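Local coordinates for beta-glucanase (Bacteroides thetaiotaomicron, PDB 6EUG), which probably hydrolyses beta-1,3-galactosidic bonds of arabinogalactan, the piece present here being the family 43 glycoside hydrolase domain of a longer protein, at residues Gln238-Ala243 with Leu247-Lys252; Gly159-Gly164 with Ala225-Ser230; Thr216-Asp221 with Gly272-Ile277. One frame throughout, in Å; residues are numbered along the deposited sequence.

All three contacts lie in or beside the antiparallel sheet of strands 215-219, 225-231, 236-242 and 252-256, one blade of the five-bladed beta-propeller expected of family 43. Contact 1 pairs strand 236-242 of this blade with the short strand 249-250 that leads into 252-256. Contact 2 brings in the loop that leaves the preceding blade; its centre is about 6 Å from that of contact 1, which it touches. Contact 3 joins the blade's first strand to the following blade, its centre about 15 and 16 Å from those of contacts 1 and 2. Along the chain 159-164 comes first and 272-277 last, with contact 1 falling between the segments of contact 3. Together they tie three successive blades.

Contact 1. Residues Gln238-Ala243 with Leu247-Lys252; sequences QIAELA and LSHTGK
E241 reaches across to T250 and is met nearly at a right angle: the hydroxyl OG1 of T250 donates to OE1 of E241 at 2.7 Å, which receives it on the anti lone pair, the one facing away from OE2. The glutamate gets there stretched out, with CG anti to the backbone N (chi1 -175°) and the chain extended beyond it. T250 carries OG1 between its own N and carbonyl carbon, where the same oxygen also accepts from N of K252 at 3.2 Å, an ST turn that holds the hydroxyl aimed at the glutamate. K252 runs its aliphatic part past the carboxylate, CE 3.7 Å from OE1 of E241, but its NZ stops short of a salt bridge; OE2 of E241 pairs with K224 instead.

On the other face L242 and H249 lie side by side, pointing the same way, with CD2 of L242 3.6 Å from CD2 of H249. CB of A240 adds a second apolar touch to the imidazole, whose NE2 is hydrogen-bonded to ND1 of H227.

L242 and H249 form an antiparallel non-hydrogen-bonded pair between the bonds T250 N to E241 O and A243 N to S248 O, in a short hairpin-like connection before strand 252-256; N of E241 bonds to O of K252. Where the chain turns its corner at G251, a water accepts from its N and lies near O of E241 and O of K252. Strand 236-242 has 225-231 on one flank and 252-256 on the other, while W126 of strand 122-130 packs against both L242 and H249.

Contact 2. Residues Gly159-Gly164 with Ala225-Ser230; sequences GRVNPG and AYHIYS
The ring of Y229 has CG2 of V161 over one face, 4.1 Å above the plane and displaced toward the rim. The same methyl comes to the edge of the H227 imidazole, close to its plane, with CG2 of V161 4.1 Å from CE1 of H227. One face of that imidazole is taken by its strand neighbour: CD1 of Y229 stands 3.5 Å above the centre of the H227 ring. V161 therefore drops into the angle between two aromatic groups that already pack on each other.

Its second methyl goes to the phenol end, CG1 of V161 lying 3.6 Å from OH of Y229. With CG1 anti to the backbone N (chi1 -175°) the valine splits its branches, one over the ring and one beside the hydroxyl. Y229 comes from the opposite direction, and its first torsion of 56° places CG between its own N and carbonyl carbon, from where the ring leans back across H227.

No direct hydrogen bond joins the segments, but a water does: it donates to OD1 of N162 at 2.9 Å and to OH of Y229 at 2.7 Å. The phenol is further bonded to OE1 of Q238 on the next strand, so its oxygen has two partners, roughly at a right angle to each other.

Around this core H249 packs on V161 and N162, and S212 touches both H227 and Y229. The side chain of Y229 is about 11 Å from the bound glucoimidazole, too far to touch it. Such packing of a loop from one blade onto the next blade's strand is an interblade contact of a beta-propeller.

Contact 3. Residues Thr216-Asp221 with Gly272-Ile277; sequences TLFVDD and GTYWMI
D220 and Y274 meet through one hydrogen bond: OH of Y274 donates to OD2 of D220 at 2.8 Å, arriving on the syn side of that oxygen and 20° out of the carboxylate plane. OD1 of D220 is also near, 3.0 Å from OH of Y274, so the phenol sits in front of the carboxylate. The carboxylate and phenol planes are turned 72° against each other.

Beside this bond F218 brings an apolar touch, its CE2 4.2 Å from CE2 of Y274 and near the plane of the tyrosine ring, at its edge. F218 and D220 lie two residues apart and project from the same side of their segment. In F218 CG is anti to the backbone N (chi1 -173°), which carries the phenyl straight out toward the other strand.

In the next shell, N of D221 makes a weak bond of 2.9 Å to OD1 of D220 and may help hold the carboxylate's rotation. K269, from the strand next to Y274, bonds through NZ to OH of Y274, forms a salt bridge with OD2 of D221 and makes a long, weak ion pair with OD1 of D220. K269 would probably favour the charged form of D221, and less surely that of D220. F218 packs further on I267, K269 and M297, and W301 leans on Y274, while the carbonyl of Y274 is bonded to OG1 of T293.

The arrangement spans neighbouring blades of a five-bladed beta-propeller. It lies toward the far end of strand 215-219 from D214, which lines the glucoimidazole pocket just before the strand begins; the contact itself is structural packing between blades.

Contact 1. Residues Gln238-Ala243 with Leu247-Lys252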
ATOM      1  N   GLN A 238       1.344  -9.985   4.826  1.00 13.13           N
ATOM      2  CA  GLN A 238       0.094 -10.752   4.975  1.00 14.17           C
ATOM      3  C   GLN A 238      -0.952 -10.304   3.952  1.00 14.19           C
ATOM      4  O   GLN A 238      -0.948  -9.129   3.533  1.00 13.62           O
ATOM      5  CB  GLN A 238      -0.434 -10.710   6.425  1.00 15.30           C
ATOM      6  CG  GLN A 238       0.475 -11.424   7.427  1.00 16.01           C
ATOM      7  CD  GLN A 238       0.001 -11.341   8.880  1.00 15.25           C
ATOM      8  OE1 GLN A 238      -1.103 -10.833   9.148  1.00 14.98           O
ATOM      9  NE2 GLN A 238       0.843 -11.817   9.836  1.00 15.02           N
ATOM     10  N   ILE A 239      -1.798 -11.263   3.504  1.00 13.72           N
ATOM     11  CA  ILE A 239      -2.885 -11.021   2.540  1.00 15.20           C
ATOM     12  C   ILE A 239      -4.155 -11.531   3.191  1.00 15.44           C
ATOM     13  O   ILE A 239      -4.231 -12.731   3.477  1.00 15.81           O
ATOM     14  CB  ILE A 239      -2.667 -11.758   1.204  1.00 16.50           C
ATOM     15  CG1 ILE A 239      -1.296 -11.385   0.619  1.00 15.73           C
ATOM     16  CG2 ILE A 239      -3.805 -11.462   0.226  1.00 16.38           C
ATOM     17  CD1 ILE A 239      -0.973 -12.006  -0.741  1.00 18.65           C
ATOM     18  N   ALA A 240      -5.114 -10.620   3.419  1.00 14.74           N
ATOM     19  CA  ALA A 240      -6.364 -10.894   4.172  1.00 17.03           C
ATOM     20  C   ALA A 240      -7.616 -10.599   3.334  1.00 16.65           C
ATOM     21  O   ALA A 240      -7.792  -9.489   2.815  1.00 16.16           O
ATOM     22  CB  ALA A 240      -6.397 -10.074   5.450  1.00 16.05           C
ATOM     23  N   GLU A 241      -8.494 -11.586   3.223  1.00 17.66           N
ATOM     24  CA  GLU A 241      -9.795 -11.408   2.589  1.00 17.46           C
ATOM     25  C   GLU A 241     -10.707 -10.403   3.340  1.00 14.18           C
ATOM     26  O   GLU A 241     -10.862 -10.492   4.565  1.00 16.07           O
ATOM     27  CB  GLU A 241     -10.465 -12.775   2.506  1.00 15.51           C
ATOM     28  CG  GLU A 241     -11.802 -12.821   1.769  1.00 17.79           C
ATOM     29  CD  GLU A 241     -12.526 -14.143   1.931  1.00 20.54           C
ATOM     30  OE1 GLU A 241     -12.693 -14.622   3.095  1.00 20.73           O
ATOM     31  OE2 GLU A 241     -12.956 -14.701   0.897  1.00 26.47           O
ATOM     32  N   LEU A 242     -11.371  -9.523   2.595  1.00 14.03           N
ATOM     33  CA  LEU A 242     -12.406  -8.614   3.131  1.00 14.63           C
ATOM     34  C   LEU A 242     -13.824  -9.223   3.024  1.00 15.91           C
ATOM     35  O   LEU A 242     -14.117 -10.038   2.128  1.00 17.27           O
ATOM     36  CB  LEU A 242     -12.351  -7.272   2.395  1.00 14.91           C
ATOM     37  CG  LEU A 242     -11.040  -6.482   2.586  1.00 16.10           C
ATOM     38  CD1 LEU A 242     -11.151  -5.141   1.882  1.00 17.76           C
ATOM     39  CD2 LEU A 242     -10.648  -6.286   4.051  1.00 19.51           C
ATOM     40  N   ALA A 243     -14.691  -8.814   3.948  1.00 16.30           N
ATOM     41  CA  ALA A 243     -16.132  -9.089   3.903  1.00 18.90           C
ATOM     42  C   ALA A 243     -16.793  -8.541   2.647  1.00 17.93           C
ATOM     43  O   ALA A 243     -16.203  -7.718   1.960  1.00 16.08           O
ATOM     44  CB  ALA A 243     -16.806  -8.469   5.126  1.00 20.10           C
ATOM     45  N   LEU A 247     -15.929  -3.645   4.449  1.00 14.75           N
ATOM     46  CA  LEU A 247     -15.730  -2.807   5.647  1.00 16.17           C
ATOM     47  C   LEU A 247     -15.054  -3.511   6.818  1.00 16.58           C
ATOM     48  O   LEU A 247     -14.746  -2.853   7.812  1.00 16.94           O
ATOM     49  CB  LEU A 247     -17.081  -2.205   6.132  1.00 16.83           C
ATOM     50  CG  LEU A 247     -17.846  -1.410   5.096  1.00 17.53           C
ATOM     51  CD1 LEU A 247     -19.165  -0.890   5.707  1.00 18.66           C
ATOM     52  CD2 LEU A 247     -17.046  -0.290   4.457  1.00 20.69           C
ATOM     53  N   SER A 248     -14.776  -4.816   6.688  1.00 15.68           N
ATOM     54  CA  SER A 248     -14.133  -5.594   7.736  1.00 16.19           C
ATOM     55  C   SER A 248     -13.437  -6.799   7.120  1.00 15.45           C
ATOM     56  O   SER A 248     -13.617  -7.051   5.908  1.00 16.80           O
ATOM     57  CB  SER A 248     -15.165  -6.016   8.795  1.00 17.03           C
ATOM     58  OG  SER A 248     -16.072  -6.998   8.282  1.00 19.84           O
ATOM     59  N   HIS A 249     -12.676  -7.524   7.938  1.00 18.10           N
ATOM     60  CA  HIS A 249     -11.948  -8.748   7.505  1.00 17.14           C
ATOM     61  C   HIS A 249     -12.764 -10.002   7.843  1.00 20.73           C
ATOM     62  O   HIS A 249     -13.517  -9.997   8.822  1.00 23.67           O
ATOM     63  CB  HIS A 249     -10.597  -8.845   8.167  1.00 19.48           C
ATOM     64  CG  HIS A 249      -9.695  -7.675   7.917  1.00 18.14           C
ATOM     65  ND1 HIS A 249      -9.625  -6.586   8.762  1.00 17.97           N
ATOM     66  CD2 HIS A 249      -8.815  -7.431   6.917  1.00 16.81           C
ATOM     67  CE1 HIS A 249      -8.752  -5.722   8.276  1.00 15.76           C
ATOM     68  NE2 HIS A 249      -8.214  -6.235   7.191  1.00 17.21           N
ATOM     69  N   THR A 250     -12.619 -11.080   7.058  1.00 20.89           N
ATOM     70  CA  THR A 250     -13.363 -12.335   7.321  1.00 19.94           C
ATOM     71  C   THR A 250     -12.710 -13.315   8.311  1.00 21.54           C
ATOM     72  O   THR A 250     -13.394 -14.195   8.838  1.00 21.44           O
ATOM     73  CB  THR A 250     -13.595 -13.127   6.032  1.00 18.97           C
ATOM     74  OG1 THR A 250     -12.320 -13.550   5.526  1.00 17.98           O
ATOM     75  CG2 THR A 250     -14.330 -12.276   5.002  1.00 19.74           C
ATOM     76  N   GLY A 251     -11.398 -13.178   8.524  1.00 19.51           N
ATOM     77  CA  GLY A 251     -10.599 -14.143   9.278  1.00 18.97           C
ATOM     78  C   GLY A 251      -9.707 -15.026   8.429  1.00 20.13           C
ATOM     79  O   GLY A 251      -8.821 -15.712   8.967  1.00 22.62           O
ATOM     80  N   LYS A 252      -9.929 -15.018   7.111  1.00 17.98           N
ATOM     81  CA  LYS A 252      -9.155 -15.842   6.192  1.00 16.67           C
ATOM     82  C   LYS A 252      -7.979 -14.996   5.690  1.00 16.16           C
ATOM     83  O   LYS A 252      -8.192 -13.907   5.114  1.00 17.11           O
ATOM     84  CB  LYS A 252     -10.039 -16.313   5.024  1.00 19.09           C
ATOM     85  CG  LYS A 252      -9.363 -17.260   4.056  1.00 21.91           C
ATOM     86  CD  LYS A 252     -10.141 -17.478   2.766  1.00 27.50           C
ATOM     87  CE  LYS A 252     -11.488 -18.107   2.983  1.00 29.60           C
ATOM     88  NZ  LYS A 252     -11.962 -18.697   1.688  1.00 31.00           N
TER
HETATM   89  O   HOH W   1      -9.329 -11.776   6.502  1.00 18.78           O

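Contact 2. Residues Gly159-Gly164 with Ala225-Ser230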
ATOM      1  N   GLY A 159      -7.948  -0.633  13.689  1.00 16.17           N
ATOM      2  CA  GLY A 159      -7.478  -1.701  14.545  1.00 16.45           C
ATOM      3  C   GLY A 159      -6.383  -2.511  13.872  1.00 16.10           C
ATOM      4  O   GLY A 159      -6.137  -2.364  12.672  1.00 16.46           O
ATOM      5  N   ARG A 160      -5.742  -3.373  14.659  1.00 15.44           N
ATOM      6  CA  ARG A 160      -4.914  -4.448  14.131  1.00 16.00           C
ATOM      7  C   ARG A 160      -5.849  -5.521  13.523  1.00 15.88           C
ATOM      8  O   ARG A 160      -7.091  -5.525  13.769  1.00 18.45           O
ATOM      9  CB  ARG A 160      -3.949  -5.010  15.199  1.00 16.72           C
ATOM     10  CG  ARG A 160      -2.826  -4.055  15.627  1.00 17.41           C
ATOM     11  CD  ARG A 160      -1.785  -4.697  16.532  1.00 16.76           C
ATOM     12  NE  ARG A 160      -0.717  -3.737  16.834  1.00 16.90           N
ATOM     13  CZ  ARG A 160       0.364  -3.982  17.558  1.00 18.13           C
ATOM     14  NH1 ARG A 160       0.550  -5.166  18.103  1.00 18.39           N
ATOM     15  NH2 ARG A 160       1.279  -3.036  17.736  1.00 18.85           N
ATOM     16  N   VAL A 161      -5.270  -6.435  12.761  1.00 16.45           N
ATOM     17  CA  VAL A 161      -6.048  -7.274  11.842  1.00 15.56           C
ATOM     18  C   VAL A 161      -6.321  -8.694  12.357  1.00 16.68           C
ATOM     19  O   VAL A 161      -5.402  -9.404  12.750  1.00 15.76           O
ATOM     20  CB  VAL A 161      -5.381  -7.340  10.453  1.00 14.77           C
ATOM     21  CG1 VAL A 161      -6.248  -8.112   9.465  1.00 14.44           C
ATOM     22  CG2 VAL A 161      -5.053  -5.936   9.899  1.00 16.42           C
ATOM     23  N   ASN A 162      -7.598  -9.105  12.291  1.00 17.21           N
ATOM     24  CA  ASN A 162      -8.036 -10.474  12.590  1.00 17.08           C
ATOM     25  C   ASN A 162      -7.645 -10.999  14.003  1.00 16.75           C
ATOM     26  O   ASN A 162      -7.037 -12.076  14.114  1.00 16.28           O
ATOM     27  CB  ASN A 162      -7.580 -11.475  11.497  1.00 19.92           C
ATOM     28  CG  ASN A 162      -8.333 -11.334  10.174  1.00 19.01           C
ATOM     29  OD1 ASN A 162      -7.700 -11.344   9.080  1.00 20.89           O
ATOM     30  ND2 ASN A 162      -9.659 -11.217  10.236  1.00 13.88           N
ATOM     31  N   PRO A 163      -7.998 -10.256  15.071  1.00 17.17           N
ATOM     32  CA  PRO A 163      -7.752 -10.804  16.437  1.00 20.39           C
ATOM     33  C   PRO A 163      -8.251 -12.248  16.633  1.00 20.21           C
ATOM     34  O   PRO A 163      -9.366 -12.597  16.165  1.00 18.35           O
ATOM     35  CB  PRO A 163      -8.467  -9.798  17.355  1.00 23.85           C
ATOM     36  CG  PRO A 163      -9.475  -9.129  16.488  1.00 24.68           C
ATOM     37  CD  PRO A 163      -8.835  -9.037  15.125  1.00 18.14           C
ATOM     38  N   GLY A 164      -7.382 -13.083  17.230  1.00 18.97           N
ATOM     39  CA  GLY A 164      -7.690 -14.472  17.526  1.00 21.80           C
ATOM     40  C   GLY A 164      -7.539 -15.503  16.399  1.00 21.56           C
ATOM     41  O   GLY A 164      -7.680 -16.702  16.670  1.00 23.78           O
ATOM     42  N   ALA A 225     -12.494  -8.672  -2.447  1.00 16.37           N
ATOM     43  CA  ALA A 225     -11.402  -7.710  -2.215  1.00 16.12           C
ATOM     44  C   ALA A 225     -10.418  -8.219  -1.150  1.00 15.05           C
ATOM     45  O   ALA A 225     -10.814  -8.928  -0.229  1.00 14.19           O
ATOM     46  CB  ALA A 225     -11.959  -6.341  -1.822  1.00 18.38           C
ATOM     47  N   TYR A 226      -9.150  -7.798  -1.286  1.00 15.25           N
ATOM     48  CA  TYR A 226      -8.053  -8.197  -0.417  1.00 14.59           C
ATOM     49  C   TYR A 226      -7.275  -6.983   0.098  1.00 14.79           C
ATOM     50  O   TYR A 226      -6.993  -6.033  -0.667  1.00 16.24           O
ATOM     51  CB  TYR A 226      -7.070  -9.186  -1.105  1.00 15.51           C
ATOM     52  CG  TYR A 226      -7.793 -10.471  -1.544  1.00 13.85           C
ATOM     53  CD1 TYR A 226      -8.456 -10.543  -2.762  1.00 13.45           C
ATOM     54  CD2 TYR A 226      -7.825 -11.610  -0.711  1.00 13.49           C
ATOM     55  CE1 TYR A 226      -9.157 -11.690  -3.134  1.00 14.15           C
ATOM     56  CE2 TYR A 226      -8.515 -12.737  -1.085  1.00 14.35           C
ATOM     57  CZ  TYR A 226      -9.166 -12.780  -2.297  1.00 15.40           C
ATOM     58  OH  TYR A 226      -9.831 -13.923  -2.638  1.00 19.39           O
ATOM     59  N   HIS A 227      -6.927  -7.070   1.378  1.00 13.26           N
ATOM     60  CA  HIS A 227      -6.057  -6.108   2.111  1.00 12.77           C
ATOM     61  C   HIS A 227      -4.655  -6.767   2.256  1.00 13.20           C
ATOM     62  O   HIS A 227      -4.511  -7.829   2.885  1.00 13.77           O
ATOM     63  CB  HIS A 227      -6.712  -5.757   3.447  1.00 13.88           C
ATOM     64  CG  HIS A 227      -5.903  -4.860   4.348  1.00 13.55           C
ATOM     65  ND1 HIS A 227      -5.917  -4.984   5.724  1.00 14.37           N
ATOM     66  CD2 HIS A 227      -5.061  -3.840   4.070  1.00 13.80           C
ATOM     67  CE1 HIS A 227      -5.120  -4.066   6.250  1.00 15.42           C
ATOM     68  NE2 HIS A 227      -4.583  -3.364   5.262  1.00 15.73           N
ATOM     69  N   ILE A 228      -3.657  -6.129   1.650  1.00 12.32           N
ATOM     70  CA  ILE A 228      -2.284  -6.638   1.551  1.00 11.31           C
ATOM     71  C   ILE A 228      -1.427  -5.690   2.401  1.00 11.93           C
ATOM     72  O   ILE A 228      -1.461  -4.478   2.178  1.00 13.52           O
ATOM     73  CB  ILE A 228      -1.779  -6.672   0.107  1.00 12.38           C
ATOM     74  CG1 ILE A 228      -2.630  -7.673  -0.716  1.00 15.50           C
ATOM     75  CG2 ILE A 228      -0.326  -7.150   0.070  1.00 13.19           C
ATOM     76  CD1 ILE A 228      -2.582  -7.524  -2.200  1.00 23.04           C
ATOM     77  N   TYR A 229      -0.698  -6.205   3.374  1.00 11.93           N
ATOM     78  CA  TYR A 229       0.038  -5.308   4.302  1.00 12.28           C
ATOM     79  C   TYR A 229       1.320  -5.877   4.894  1.00 13.78           C
ATOM     80  O   TYR A 229       1.457  -7.090   5.029  1.00 14.26           O
ATOM     81  CB  TYR A 229      -0.906  -4.830   5.436  1.00 13.05           C
ATOM     82  CG  TYR A 229      -1.548  -6.007   6.198  1.00 13.65           C
ATOM     83  CD1 TYR A 229      -2.705  -6.655   5.700  1.00 12.66           C
ATOM     84  CD2 TYR A 229      -0.957  -6.538   7.369  1.00 14.08           C
ATOM     85  CE1 TYR A 229      -3.253  -7.734   6.368  1.00 13.71           C
ATOM     86  CE2 TYR A 229      -1.508  -7.616   8.040  1.00 14.56           C
ATOM     87  CZ  TYR A 229      -2.630  -8.252   7.516  1.00 15.73           C
ATOM     88  OH  TYR A 229      -3.147  -9.353   8.161  1.00 15.37           O
ATOM     89  N   SER A 230       2.237  -4.972   5.266  0.50 14.52           N
ATOM     90  CA  SER A 230       3.448  -5.332   5.978  0.50 14.70           C
ATOM     91  C   SER A 230       3.082  -5.541   7.468  0.50 14.36           C
ATOM     92  O   SER A 230       2.502  -4.664   8.109  0.50 13.59           O
ATOM     93  CB  SER A 230       4.528  -4.256   5.804  0.50 16.58           C
ATOM     94  OG  SER A 230       4.831  -4.037   4.428  0.50 15.32           O
TER
HETATM   95  O   HOH W   2      -4.802 -11.052   9.426  1.00 19.06           O

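Contact 3. Residues Thr216-Asp221 with Gly272-Ile277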
ATOM      1  N   THR A 216      -1.881  -2.037   0.731  1.00 12.55           N
ATOM      2  CA  THR A 216      -2.674  -1.746  -0.414  1.00 14.05           C
ATOM      3  C   THR A 216      -3.940  -2.610  -0.426  1.00 14.28           C
ATOM      4  O   THR A 216      -4.192  -3.386   0.521  1.00 13.68           O
ATOM      5  CB  THR A 216      -1.862  -1.849  -1.708  1.00 14.81           C
ATOM      6  OG1 THR A 216      -2.576  -1.225  -2.788  1.00 14.96           O
ATOM      7  CG2 THR A 216      -1.512  -3.319  -2.073  1.00 14.35           C
ATOM      8  N   LEU A 217      -4.738  -2.392  -1.467  1.00 14.33           N
ATOM      9  CA  LEU A 217      -6.011  -3.113  -1.719  1.00 13.03           C
ATOM     10  C   LEU A 217      -6.052  -3.652  -3.122  1.00 14.51           C
ATOM     11  O   LEU A 217      -5.478  -3.040  -4.037  1.00 17.05           O
ATOM     12  CB  LEU A 217      -7.226  -2.177  -1.534  1.00 13.55           C
ATOM     13  CG  LEU A 217      -7.455  -1.518  -0.168  1.00 13.93           C
ATOM     14  CD1 LEU A 217      -8.593  -0.471  -0.199  1.00 14.15           C
ATOM     15  CD2 LEU A 217      -7.725  -2.539   0.934  1.00 15.47           C
ATOM     16  N   PHE A 218      -6.792  -4.748  -3.316  1.00 13.25           N
ATOM     17  CA  PHE A 218      -7.018  -5.284  -4.666  1.00 14.00           C
ATOM     18  C   PHE A 218      -8.391  -5.927  -4.769  1.00 12.98           C
ATOM     19  O   PHE A 218      -8.736  -6.748  -3.919  1.00 13.66           O
ATOM     20  CB  PHE A 218      -5.941  -6.313  -5.084  1.00 15.93           C
ATOM     21  CG  PHE A 218      -6.058  -6.747  -6.537  1.00 15.19           C
ATOM     22  CD1 PHE A 218      -5.671  -5.893  -7.561  1.00 16.87           C
ATOM     23  CD2 PHE A 218      -6.590  -7.971  -6.875  1.00 17.68           C
ATOM     24  CE1 PHE A 218      -5.799  -6.261  -8.886  1.00 17.99           C
ATOM     25  CE2 PHE A 218      -6.719  -8.352  -8.206  1.00 16.10           C
ATOM     26  CZ  PHE A 218      -6.325  -7.502  -9.216  1.00 18.21           C
ATOM     27  N   VAL A 219      -9.162  -5.522  -5.787  1.00 13.12           N
ATOM     28  CA  VAL A 219     -10.447  -6.165  -6.115  1.00 13.45           C
ATOM     29  C   VAL A 219     -10.245  -7.222  -7.230  1.00 14.89           C
ATOM     30  O   VAL A 219      -9.851  -6.906  -8.378  1.00 14.25           O
ATOM     31  CB  VAL A 219     -11.539  -5.155  -6.566  1.00 15.12           C
ATOM     32  CG1 VAL A 219     -12.861  -5.899  -6.857  1.00 17.12           C
ATOM     33  CG2 VAL A 219     -11.770  -4.066  -5.534  1.00 17.43           C
ATOM     34  N   ASP A 220     -10.520  -8.458  -6.886  1.00 16.04           N
ATOM     35  CA  ASP A 220     -10.330  -9.585  -7.816  1.00 17.65           C
ATOM     36  C   ASP A 220     -11.531  -9.742  -8.769  1.00 17.46           C
ATOM     37  O   ASP A 220     -12.566  -9.047  -8.645  1.00 16.21           O
ATOM     38  CB  ASP A 220     -10.068 -10.850  -6.994  1.00 17.92           C
ATOM     39  CG  ASP A 220      -9.188 -11.880  -7.705  1.00 19.28           C
ATOM     40  OD1 ASP A 220      -8.803 -11.710  -8.884  1.00 20.10           O
ATOM     41  OD2 ASP A 220      -8.967 -12.931  -7.074  1.00 21.17           O
ATOM     42  N   ASP A 221     -11.382 -10.627  -9.746  1.00 17.80           N
ATOM     43  CA  ASP A 221     -12.380 -10.782 -10.809  1.00 20.63           C
ATOM     44  C   ASP A 221     -13.707 -11.420 -10.358  1.00 19.79           C
ATOM     45  O   ASP A 221     -14.737 -11.227 -11.017  1.00 24.65           O
ATOM     46  CB  ASP A 221     -11.758 -11.423 -12.080  1.00 24.15           C
ATOM     47  CG  ASP A 221     -11.014 -12.707 -11.808  1.00 22.80           C
ATOM     48  OD1 ASP A 221     -11.123 -13.262 -10.671  1.00 26.80           O
ATOM     49  OD2 ASP A 221     -10.311 -13.162 -12.732  1.00 19.63           O
ATOM     50  N   GLY A 272      -4.688 -14.190 -15.790  1.00 17.11           N
ATOM     51  CA  GLY A 272      -4.665 -15.207 -14.736  1.00 17.01           C
ATOM     52  C   GLY A 272      -3.615 -15.153 -13.647  1.00 15.79           C
ATOM     53  O   GLY A 272      -3.770 -15.844 -12.614  1.00 16.82           O
ATOM     54  N   THR A 273      -2.564 -14.365 -13.869  1.00 15.46           N
ATOM     55  CA  THR A 273      -1.388 -14.357 -13.011  1.00 15.78           C
ATOM     56  C   THR A 273      -1.323 -13.056 -12.202  1.00 15.19           C
ATOM     57  O   THR A 273      -1.569 -11.957 -12.742  1.00 14.48           O
ATOM     58  CB  THR A 273      -0.097 -14.495 -13.836  1.00 17.25           C
ATOM     59  OG1 THR A 273      -0.135 -15.733 -14.546  1.00 19.83           O
ATOM     60  CG2 THR A 273       1.130 -14.422 -12.946  1.00 16.34           C
ATOM     61  N   TYR A 274      -1.052 -13.219 -10.911  1.00 13.48           N
ATOM     62  CA  TYR A 274      -0.862 -12.089  -9.976  1.00 13.94           C
ATOM     63  C   TYR A 274       0.616 -11.664  -9.950  1.00 13.89           C
ATOM     64  O   TYR A 274       1.547 -12.513  -9.868  1.00 15.66           O
ATOM     65  CB  TYR A 274      -1.350 -12.462  -8.570  1.00 14.23           C
ATOM     66  CG  TYR A 274      -2.821 -12.814  -8.508  1.00 14.23           C
ATOM     67  CD1 TYR A 274      -3.244 -14.115  -8.801  1.00 15.17           C
ATOM     68  CD2 TYR A 274      -3.795 -11.853  -8.244  1.00 16.24           C
ATOM     69  CE1 TYR A 274      -4.571 -14.464  -8.766  1.00 16.88           C
ATOM     70  CE2 TYR A 274      -5.145 -12.203  -8.220  1.00 19.69           C
ATOM     71  CZ  TYR A 274      -5.525 -13.509  -8.509  1.00 18.24           C
ATOM     72  OH  TYR A 274      -6.860 -13.944  -8.550  1.00 19.27           O
ATOM     73  N   TRP A 275       0.827 -10.347  -9.975  1.00 13.64           N
ATOM     74  CA  TRP A 275       2.167  -9.736  -9.965  1.00 12.32           C
ATOM     75  C   TRP A 275       2.194  -8.639  -8.900  1.00 14.77           C
ATOM     76  O   TRP A 275       1.361  -7.691  -8.930  1.00 17.36           O
ATOM     77  CB  TRP A 275       2.511  -9.096 -11.323  1.00 13.44           C
ATOM     78  CG  TRP A 275       2.578 -10.056 -12.493  1.00 15.17           C
ATOM     79  CD1 TRP A 275       1.632 -10.196 -13.490  1.00 16.72           C
ATOM     80  CD2 TRP A 275       3.613 -11.012 -12.799  1.00 16.57           C
ATOM     81  NE1 TRP A 275       2.002 -11.188 -14.378  1.00 17.27           N
ATOM     82  CE2 TRP A 275       3.210 -11.699 -13.992  1.00 16.80           C
ATOM     83  CE3 TRP A 275       4.828 -11.361 -12.198  1.00 16.74           C
ATOM     84  CZ2 TRP A 275       3.994 -12.678 -14.592  1.00 18.87           C
ATOM     85  CZ3 TRP A 275       5.612 -12.366 -12.796  1.00 16.30           C
ATOM     86  CH2 TRP A 275       5.182 -13.004 -13.987  1.00 18.42           C
ATOM     87  N   MET A 276       3.154  -8.711  -7.989  1.00 14.90           N
ATOM     88  CA  MET A 276       3.291  -7.685  -6.941  1.00 13.87           C
ATOM     89  C   MET A 276       4.728  -7.136  -6.920  1.00 13.61           C
ATOM     90  O   MET A 276       5.704  -7.900  -6.989  1.00 15.78           O
ATOM     91  CB  MET A 276       2.927  -8.290  -5.573  1.00 16.24           C
ATOM     92  CG  MET A 276       2.943  -7.321  -4.409  1.00 16.03           C
ATOM     93  SD  MET A 276       1.873  -7.754  -3.015  1.00 21.60           S
ATOM     94  CE  MET A 276       2.207  -9.484  -2.664  1.00 21.79           C
ATOM     95  N   ILE A 277       4.839  -5.817  -6.815  1.00 13.76           N
ATOM     96  CA  ILE A 277       6.138  -5.121  -6.680  1.00 10.63           C
ATOM     97  C   ILE A 277       6.211  -4.540  -5.280  1.00 13.65           C
ATOM     98  O   ILE A 277       5.256  -3.901  -4.813  1.00 14.94           O
ATOM     99  CB  ILE A 277       6.389  -4.041  -7.778  1.00 11.12           C
ATOM    100  CG1 ILE A 277       6.408  -4.709  -9.161  1.00 14.45           C
ATOM    101  CG2 ILE A 277       7.669  -3.244  -7.498  1.00 14.38           C
ATOM    102  CD1 ILE A 277       6.520  -3.769 -10.354  1.00 14.35           C
TER